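Local coordinates for protein serine--tRNA ligase, cytoplasmic (Candida albicans, PDB 3QO8) that catalyses the ATP-dependent attachment of serine to tRNA(Ser), activating it first as seryl-adenylate and then transferring it to the acceptor end of the tRNA, at residues Ala209-Asn214 and Lys241-Thr246; Glu230-Ile235 and Phe278-Gly283. One frame throughout, in Å; residues are numbered along the deposited sequence.

Contact 1. Residues Ala209-Asn214 and Lys241-Thr246. With SSA (5'-O-(N-(L-seryl)-sulfamoyl)adenosine), chain B.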
loop_
_atom_site.group_PDB
_atom_site.type_symbol
_atom_site.label_atom_id
_atom_site.label_comp_id
_atom_site.label_asym_id
_atom_site.label_seq_id
_atom_site.Cartn_x
_atom_site.Cartn_y
_atom_site.Cartn_z
ATOM N N ALA A 209 -3.797 -5.493 -8.662
ATOM C CA ALA A 209 -3.813 -4.118 -9.136
ATOM C C ALA A 209 -2.812 -3.270 -8.373
ATOM O O ALA A 209 -2.560 -3.516 -7.191
ATOM C CB ALA A 209 -5.247 -3.532 -8.967
ATOM N N PRO A 210 -2.261 -2.246 -9.035
ATOM C CA PRO A 210 -1.414 -1.283 -8.325
ATOM C C PRO A 210 -2.282 -0.485 -7.357
ATOM O O PRO A 210 -3.475 -0.325 -7.609
ATOM C CB PRO A 210 -0.900 -0.384 -9.450
ATOM C CG PRO A 210 -1.956 -0.479 -10.514
ATOM C CD PRO A 210 -2.461 -1.881 -10.451
ATOM N N VAL A 211 -1.714 -0.015 -6.257
ATOM C CA VAL A 211 -2.509 0.708 -5.261
ATOM C C VAL A 211 -2.390 2.218 -5.376
ATOM O O VAL A 211 -2.973 2.957 -4.569
ATOM C CB VAL A 211 -2.154 0.284 -3.817
ATOM C CG1 VAL A 211 -2.487 -1.180 -3.614
ATOM C CG2 VAL A 211 -0.683 0.561 -3.514
ATOM N N MET A 212 -1.624 2.674 -6.369
ATOM C CA MET A 212 -1.571 4.092 -6.713
ATOM C C MET A 212 -2.166 4.305 -8.096
ATOM O O MET A 212 -2.009 3.465 -8.984
ATOM C CB MET A 212 -0.129 4.592 -6.732
ATOM C CG MET A 212 0.517 4.631 -5.374
ATOM S SD MET A 212 2.130 5.408 -5.454
ATOM C CE MET A 212 2.720 5.078 -3.791
ATOM N N MET A 213 -2.845 5.430 -8.279
ATOM C CA MET A 213 -3.427 5.778 -9.575
ATOM C C MET A 213 -3.160 7.227 -9.889
ATOM O O MET A 213 -3.151 8.065 -8.984
ATOM C CB MET A 213 -4.940 5.550 -9.588
ATOM C CG MET A 213 -5.358 4.118 -9.824
ATOM S SD MET A 213 -7.155 3.963 -9.966
ATOM C CE MET A 213 -7.546 4.655 -11.564
ATOM N N ASN A 214 -2.947 7.519 -11.172
ATOM C CA ASN A 214 -2.860 8.897 -11.628
ATOM C C ASN A 214 -4.184 9.588 -11.339
ATOM O O ASN A 214 -5.232 8.953 -11.392
ATOM C CB ASN A 214 -2.563 8.952 -13.127
ATOM C CG ASN A 214 -1.121 8.578 -13.452
ATOM O OD1 ASN A 214 -0.200 8.896 -12.699
ATOM N ND2 ASN A 214 -0.924 7.898 -14.575
ATOM N N LYS A 241 -0.387 11.471 -6.773
ATOM C CA LYS A 241 -1.203 10.340 -7.167
ATOM C C LYS A 241 -2.197 10.103 -6.026
ATOM O O LYS A 241 -2.120 10.741 -4.981
ATOM C CB LYS A 241 -0.334 9.091 -7.419
ATOM C CG LYS A 241 0.805 9.313 -8.450
ATOM C CD LYS A 241 1.567 8.022 -8.712
ATOM C CE LYS A 241 2.746 8.257 -9.670
ATOM N NZ LYS A 241 2.330 8.751 -11.018
ATOM N N TYR A 242 -3.134 9.196 -6.231
ATOM C CA TYR A 242 -4.013 8.775 -5.149
ATOM C C TYR A 242 -3.772 7.310 -4.811
ATOM O O TYR A 242 -3.477 6.508 -5.692
ATOM C CB TYR A 242 -5.471 8.978 -5.554
ATOM C CG TYR A 242 -5.869 10.432 -5.604
ATOM C CD1 TYR A 242 -6.405 11.061 -4.492
ATOM C CD2 TYR A 242 -5.680 11.186 -6.755
ATOM C CE1 TYR A 242 -6.760 12.394 -4.525
ATOM C CE2 TYR A 242 -6.030 12.521 -6.798
ATOM C CZ TYR A 242 -6.569 13.122 -5.683
ATOM O OH TYR A 242 -6.921 14.453 -5.726
ATOM N N LEU A 243 -3.900 6.967 -3.536
ATOM C CA LEU A 243 -4.023 5.571 -3.139
ATOM C C LEU A 243 -5.448 5.092 -3.406
ATOM O O LEU A 243 -6.412 5.839 -3.193
ATOM C CB LEU A 243 -3.686 5.414 -1.657
ATOM C CG LEU A 243 -2.191 5.550 -1.337
ATOM C CD1 LEU A 243 -1.993 5.487 0.174
ATOM C CD2 LEU A 243 -1.406 4.441 -2.027
ATOM N N ILE A 244 -5.594 3.855 -3.866
ATOM C CA ILE A 244 -6.914 3.330 -4.202
ATOM C C ILE A 244 -7.697 2.923 -2.959
ATOM O O ILE A 244 -7.106 2.502 -1.970
ATOM C CB ILE A 244 -6.820 2.131 -5.182
ATOM C CG1 ILE A 244 -6.212 0.896 -4.497
ATOM C CG2 ILE A 244 -6.029 2.551 -6.465
ATOM C CD1 ILE A 244 -6.156 -0.367 -5.387
ATOM N N ALA A 245 -9.027 3.070 -3.019
ATOM C CA ALA A 245 -9.927 2.632 -1.958
ATOM C C ALA A 245 -10.366 1.191 -2.181
ATOM O O ALA A 245 -10.859 0.531 -1.267
ATOM C CB ALA A 245 -11.172 3.568 -1.893
ATOM N N THR A 246 -10.177 0.700 -3.404
ATOM C CA THR A 246 -10.637 -0.635 -3.780
ATOM C C THR A 246 -10.049 -0.957 -5.141
ATOM O O THR A 246 -9.876 -0.056 -5.964
ATOM C CB THR A 246 -12.209 -0.710 -3.862
ATOM O OG1 THR A 246 -12.598 -1.826 -4.672
ATOM C CG2 THR A 246 -12.784 0.554 -4.486
HETATM N N10 SSA B . -15.552 -2.241 -5.017
HETATM C CA SSA B . -16.721 -2.324 -4.145
HETATM C CB SSA B . -17.104 -3.787 -3.919
HETATM O OG SSA B . -16.119 -4.444 -3.097
HETATM C C9 SSA B . -16.441 -1.656 -2.828
HETATM O O9 SSA B . -15.326 -1.231 -2.550
HETATM N N8 SSA B . -17.469 -1.565 -1.990
HETATM S S1 SSA B . -17.303 -1.171 -0.446
HETATM O O1S SSA B . -16.940 0.203 -0.249
HETATM O O2S SSA B . -18.532 -1.450 0.221
HETATM O "O5'" SSA B . -16.234 -2.071 0.202
HETATM C "C5'" SSA B . -16.299 -3.482 0.086
HETATM C "C4'" SSA B . -16.081 -4.114 1.465
HETATM O "O4'" SSA B . -14.819 -3.770 2.048
HETATM C "C3'" SSA B . -17.095 -3.683 2.502
HETATM O "O3'" SSA B . -18.328 -4.391 2.305
HETATM C "C2'" SSA B . -16.370 -4.063 3.788
HETATM O "O2'" SSA B . -16.483 -5.479 4.028
HETATM C "C1'" SSA B . -14.907 -3.760 3.467
HETATM N N9 SSA B . -14.537 -2.422 3.974
HETATM C C8 SSA B . -14.969 -1.236 3.517
HETATM N N7 SSA B . -14.407 -0.257 4.259
HETATM C C5 SSA B . -13.618 -0.850 5.174
HETATM C C6 SSA B . -12.798 -0.366 6.175
HETATM N N6 SSA B . -12.706 0.969 6.361
HETATM N N1 SSA B . -12.108 -1.237 6.947
HETATM C C2 SSA B . -12.215 -2.556 6.749
HETATM N N3 SSA B . -12.993 -3.052 5.778
HETATM C C4 SSA B . -13.709 -2.215 4.994
#
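Met213 and Tyr242 form the antiparallel hydrogen-bonded pair that sets the register of these two short strands, whose axes approach to 4.6 Å at 145°. Met213 N gives a bond of 2.9 Å to Tyr242 O, and Tyr242 N returns one of 3.0 Å to Met213 O. The ladder runs on past Met212 and Leu243, a non-hydrogen-bonded pair, to Ile244 N, which bonds Val211 O.

Apolar packing follows the two faces of the sheet. On one, Met212 and Leu243 lie side by side, CG of the extended methionine 3.9 Å from Leu243 CD2. Met213, on the face of Tyr242, crosses Ile244 just beyond the strand at about a right angle, its CG 3.8 Å from Ile244 CG2. With CG1 between backbone N and carbonyl carbon (chi1 69°), Ile244 also sends CD1 to 3.5 Å from Pro210 O, a buried oxygen without a polar partner.

Of the polar ends, Lys241 NZ has its stronger hydrogen bond to Val173 O of the second subunit and another, of 3.0 Å, to Asn214 OD1. Thr246 OG1 accepts a hydrogen bond from N10 of the seryl-adenylate analogue at 3.0 Å, and is also hydrogen-bonded to Lys300 NZ and Glu248 N.

In this chain's three-stranded antiparallel sheet 212-214 is an outer strand and 239-243 the central one, flanked by 233-236. Pro250 of helix 248-252 packs on Met213 and Ile244; at the dimer interface Met212 meets Leu243 of the second subunit.

Contact 2. Residues Glu230-Ile235 and Phe278-Gly283. With SSA (5'-O-(N-(L-seryl)-sulfamoyl)adenosine), chain B.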
loop_
_atom_site.group_PDB
_atom_site.type_symbol
_atom_site.label_atom_id
_atom_site.label_comp_id
_atom_site.label_asym_id
_atom_site.label_seq_id
_atom_site.Cartn_x
_atom_site.Cartn_y
_atom_site.Cartn_z
ATOM N N GLU A 230 -12.521 10.137 1.377
ATOM C CA GLU A 230 -12.106 8.742 1.256
ATOM C C GLU A 230 -10.634 8.575 0.891
ATOM O O GLU A 230 -9.929 7.794 1.533
ATOM C CB GLU A 230 -12.999 7.970 0.269
ATOM C CG GLU A 230 -12.875 6.444 0.371
ATOM C CD GLU A 230 -13.598 5.701 -0.760
ATOM O OE1 GLU A 230 -13.557 6.180 -1.920
ATOM O OE2 GLU A 230 -14.202 4.633 -0.491
ATOM N N LEU A 231 -10.164 9.307 -0.122
ATOM C CA LEU A 231 -8.881 8.971 -0.751
ATOM C C LEU A 231 -7.673 9.684 -0.166
ATOM O O LEU A 231 -7.692 10.895 0.050
ATOM C CB LEU A 231 -8.929 9.230 -2.257
ATOM C CG LEU A 231 -9.968 8.428 -3.036
ATOM C CD1 LEU A 231 -9.926 8.826 -4.501
ATOM C CD2 LEU A 231 -9.721 6.934 -2.867
ATOM N N TYR A 232 -6.609 8.922 0.069
ATOM C CA TYR A 232 -5.361 9.504 0.499
ATOM C C TYR A 232 -4.652 10.000 -0.737
ATOM O O TYR A 232 -4.570 9.288 -1.742
ATOM C CB TYR A 232 -4.459 8.454 1.140
ATOM C CG TYR A 232 -4.859 8.010 2.523
ATOM C CD1 TYR A 232 -4.420 8.698 3.645
ATOM C CD2 TYR A 232 -5.652 6.891 2.702
ATOM C CE1 TYR A 232 -4.768 8.290 4.913
ATOM C CE2 TYR A 232 -6.008 6.465 3.966
ATOM C CZ TYR A 232 -5.560 7.168 5.066
ATOM O OH TYR A 232 -5.911 6.744 6.322
ATOM N N LYS A 233 -4.106 11.201 -0.659
ATOM C CA LYS A 233 -3.277 11.714 -1.739
ATOM C C LYS A 233 -1.803 11.341 -1.498
ATOM O O LYS A 233 -1.340 11.302 -0.359
ATOM C CB LYS A 233 -3.469 13.230 -1.853
ATOM C CG LYS A 233 -2.835 13.856 -3.086
ATOM C CD LYS A 233 -3.121 15.348 -3.168
ATOM C CE LYS A 233 -4.594 15.616 -3.422
ATOM N NZ LYS A 233 -4.901 17.079 -3.473
ATOM N N VAL A 234 -1.077 11.040 -2.572
ATOM C CA VAL A 234 0.324 10.670 -2.476
ATOM C C VAL A 234 1.174 11.779 -3.090
ATOM O O VAL A 234 0.884 12.230 -4.189
ATOM C CB VAL A 234 0.582 9.338 -3.219
ATOM C CG1 VAL A 234 2.048 9.045 -3.304
ATOM C CG2 VAL A 234 -0.148 8.191 -2.517
ATOM N N ILE A 235 2.202 12.229 -2.376
ATOM C CA ILE A 235 3.140 13.213 -2.932
ATOM C C ILE A 235 4.380 12.520 -3.489
ATOM O O ILE A 235 5.092 11.817 -2.765
ATOM C CB ILE A 235 3.593 14.255 -1.890
ATOM C CG1 ILE A 235 2.393 14.842 -1.148
ATOM C CG2 ILE A 235 4.396 15.358 -2.559
ATOM C CD1 ILE A 235 1.431 15.597 -2.044
ATOM N N PHE A 278 -7.099 1.566 0.785
ATOM C CA PHE A 278 -6.789 2.617 1.760
ATOM C C PHE A 278 -7.928 3.616 1.821
ATOM O O PHE A 278 -8.350 4.142 0.789
ATOM C CB PHE A 278 -5.467 3.304 1.373
ATOM C CG PHE A 278 -4.327 2.334 1.217
ATOM C CD1 PHE A 278 -3.528 2.001 2.300
ATOM C CD2 PHE A 278 -4.097 1.710 -0.004
ATOM C CE1 PHE A 278 -2.496 1.068 2.160
ATOM C CE2 PHE A 278 -3.077 0.786 -0.146
ATOM C CZ PHE A 278 -2.273 0.475 0.932
ATOM N N ARG A 279 -8.436 3.869 3.028
ATOM C CA ARG A 279 -9.561 4.767 3.186
ATOM C C ARG A 279 -9.378 5.669 4.398
ATOM O O ARG A 279 -9.076 5.200 5.483
ATOM C CB ARG A 279 -10.849 3.958 3.312
ATOM C CG ARG A 279 -11.069 3.028 2.139
ATOM C CD ARG A 279 -12.443 2.389 2.176
ATOM N NE ARG A 279 -12.597 1.471 1.057
ATOM C CZ ARG A 279 -13.763 0.992 0.632
ATOM N NH1 ARG A 279 -14.904 1.357 1.232
ATOM N NH2 ARG A 279 -13.784 0.157 -0.406
ATOM N N ARG A 280 -9.547 6.970 4.193
ATOM C CA ARG A 280 -9.430 7.939 5.278
ATOM C C ARG A 280 -10.536 7.784 6.319
ATOM O O ARG A 280 -10.335 8.120 7.482
ATOM C CB ARG A 280 -9.413 9.364 4.718
ATOM C CG ARG A 280 -8.171 9.661 3.851
ATOM C CD ARG A 280 -8.078 11.146 3.498
ATOM N NE ARG A 280 -8.243 11.971 4.688
ATOM C CZ ARG A 280 -9.142 12.948 4.799
ATOM N NH1 ARG A 280 -9.942 13.235 3.778
ATOM N NH2 ARG A 280 -9.233 13.639 5.927
ATOM N N GLU A 281 -11.690 7.257 5.903
ATOM C CA GLU A 281 -12.839 7.122 6.797
ATOM C C GLU A 281 -13.028 8.428 7.553
ATOM O O GLU A 281 -13.234 8.435 8.768
ATOM C CB GLU A 281 -12.618 5.975 7.779
ATOM C CG GLU A 281 -12.471 4.605 7.090
ATOM C CD GLU A 281 -13.791 4.114 6.500
ATOM O OE1 GLU A 281 -13.786 3.480 5.422
ATOM O OE2 GLU A 281 -14.843 4.359 7.121
ATOM N N ALA A 282 -12.934 9.536 6.825
ATOM C CA ALA A 282 -12.895 10.858 7.439
ATOM C C ALA A 282 -14.205 11.223 8.140
ATOM O O ALA A 282 -14.211 12.031 9.069
ATOM C CB ALA A 282 -12.519 11.915 6.403
ATOM N N GLY A 283 -15.307 10.622 7.700
ATOM C CA GLY A 283 -16.596 10.848 8.330
ATOM C C GLY A 283 -16.950 9.788 9.361
ATOM O O GLY A 283 -18.069 9.759 9.874
HETATM N N10 SSA B . -15.552 -2.241 -5.017
HETATM C CA SSA B . -16.721 -2.324 -4.145
HETATM C CB SSA B . -17.104 -3.787 -3.919
HETATM O OG SSA B . -16.119 -4.444 -3.097
HETATM C C9 SSA B . -16.441 -1.656 -2.828
HETATM O O9 SSA B . -15.326 -1.231 -2.550
HETATM N N8 SSA B . -17.469 -1.565 -1.990
HETATM S S1 SSA B . -17.303 -1.171 -0.446
HETATM O O1S SSA B . -16.940 0.203 -0.249
HETATM O O2S SSA B . -18.532 -1.450 0.221
HETATM O "O5'" SSA B . -16.234 -2.071 0.202
HETATM C "C5'" SSA B . -16.299 -3.482 0.086
HETATM C "C4'" SSA B . -16.081 -4.114 1.465
HETATM O "O4'" SSA B . -14.819 -3.770 2.048
HETATM C "C3'" SSA B . -17.095 -3.683 2.502
HETATM O "O3'" SSA B . -18.328 -4.391 2.305
HETATM C "C2'" SSA B . -16.370 -4.063 3.788
HETATM O "O2'" SSA B . -16.483 -5.479 4.028
HETATM C "C1'" SSA B . -14.907 -3.760 3.467
HETATM N N9 SSA B . -14.537 -2.422 3.974
HETATM C C8 SSA B . -14.969 -1.236 3.517
HETATM N N7 SSA B . -14.407 -0.257 4.259
HETATM C C5 SSA B . -13.618 -0.850 5.174
HETATM C C6 SSA B . -12.798 -0.366 6.175
HETATM N N6 SSA B . -12.706 0.969 6.361
HETATM N N1 SSA B . -12.108 -1.237 6.947
HETATM C C2 SSA B . -12.215 -2.556 6.749
HETATM N N3 SSA B . -12.993 -3.052 5.778
HETATM C C4 SSA B . -13.709 -2.215 4.994
HETATM O O HOH W 1 -9.730 12.519 1.053
HETATM O O HOH W 2 -7.011 6.102 -0.552
#
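Glu230 OE2 lies over one face of the Arg279 guanidinium, 3.8 Å from NH1, in a long ion pair to which no N-H points; C8 of the adenine covers the opposite face. The glutamate gets there with CG anti to the backbone N (chi1 -164°) and its chain extended. Arg279 NH1 bonds sulfamoyl O1S at 2.8 Å, while NH2 bonds the seryl carbonyl O9 at 3.0 Å. Glu281 OE1 accepts a weak hydrogen bond from adenine N6.

Behind this shell, Arg280 lays its CG over the centre of the Tyr232 ring, a CH-pi contact of 3.6 Å to the centroid and only 3° off the ring normal. Its backbone N gives Glu230 O a nearly straight bond of 2.8 Å (172° at the hydrogen). Farther out, one water joins Tyr232 N to Phe278 O, and another links Leu231 O to Arg280 NH1. Gln226 holds Glu230 OE1, Ala245 O takes Arg279 NE, and Asp236 of the second subunit pairs with Arg280 NE.

This is the arginine of class II motif 2, gripping the acyl-adenylate analogue where the activated carbonyl and the phosphate would lie. Roles are divided: its NH1 and NH2 serve O1S and O9, whereas Glu230 OE2, above the guanidinium plane, can act on it only through charge.

How the contacts relate
Contacts 1 and 2, with centres 11 Å apart, share a sheet and a ligand. Strand 239-243 lies next to 233-236, with a probable backbone hydrogen bond from Val234 N to Lys241 O; another, of 2.9 Å from Phe278 N to Ile244 O, ties contact 1 to the strand leading into the loop 279-283. Ala245 CB packs 3.4 Å from Glu230 CD. At the seryl-adenylate analogue, 241-246 supplies one partner of the amino group and 278-283 partners for sulfamoyl, carbonyl and adenine, Thr246 and Arg279 side chains being about 4 Å apart at their nearest atoms; Glu248, Val295, Glu302, Glu366 and Thr404 bind it too. Both segments also serve the dimer: Lys241 and Arg280 bond the second subunit.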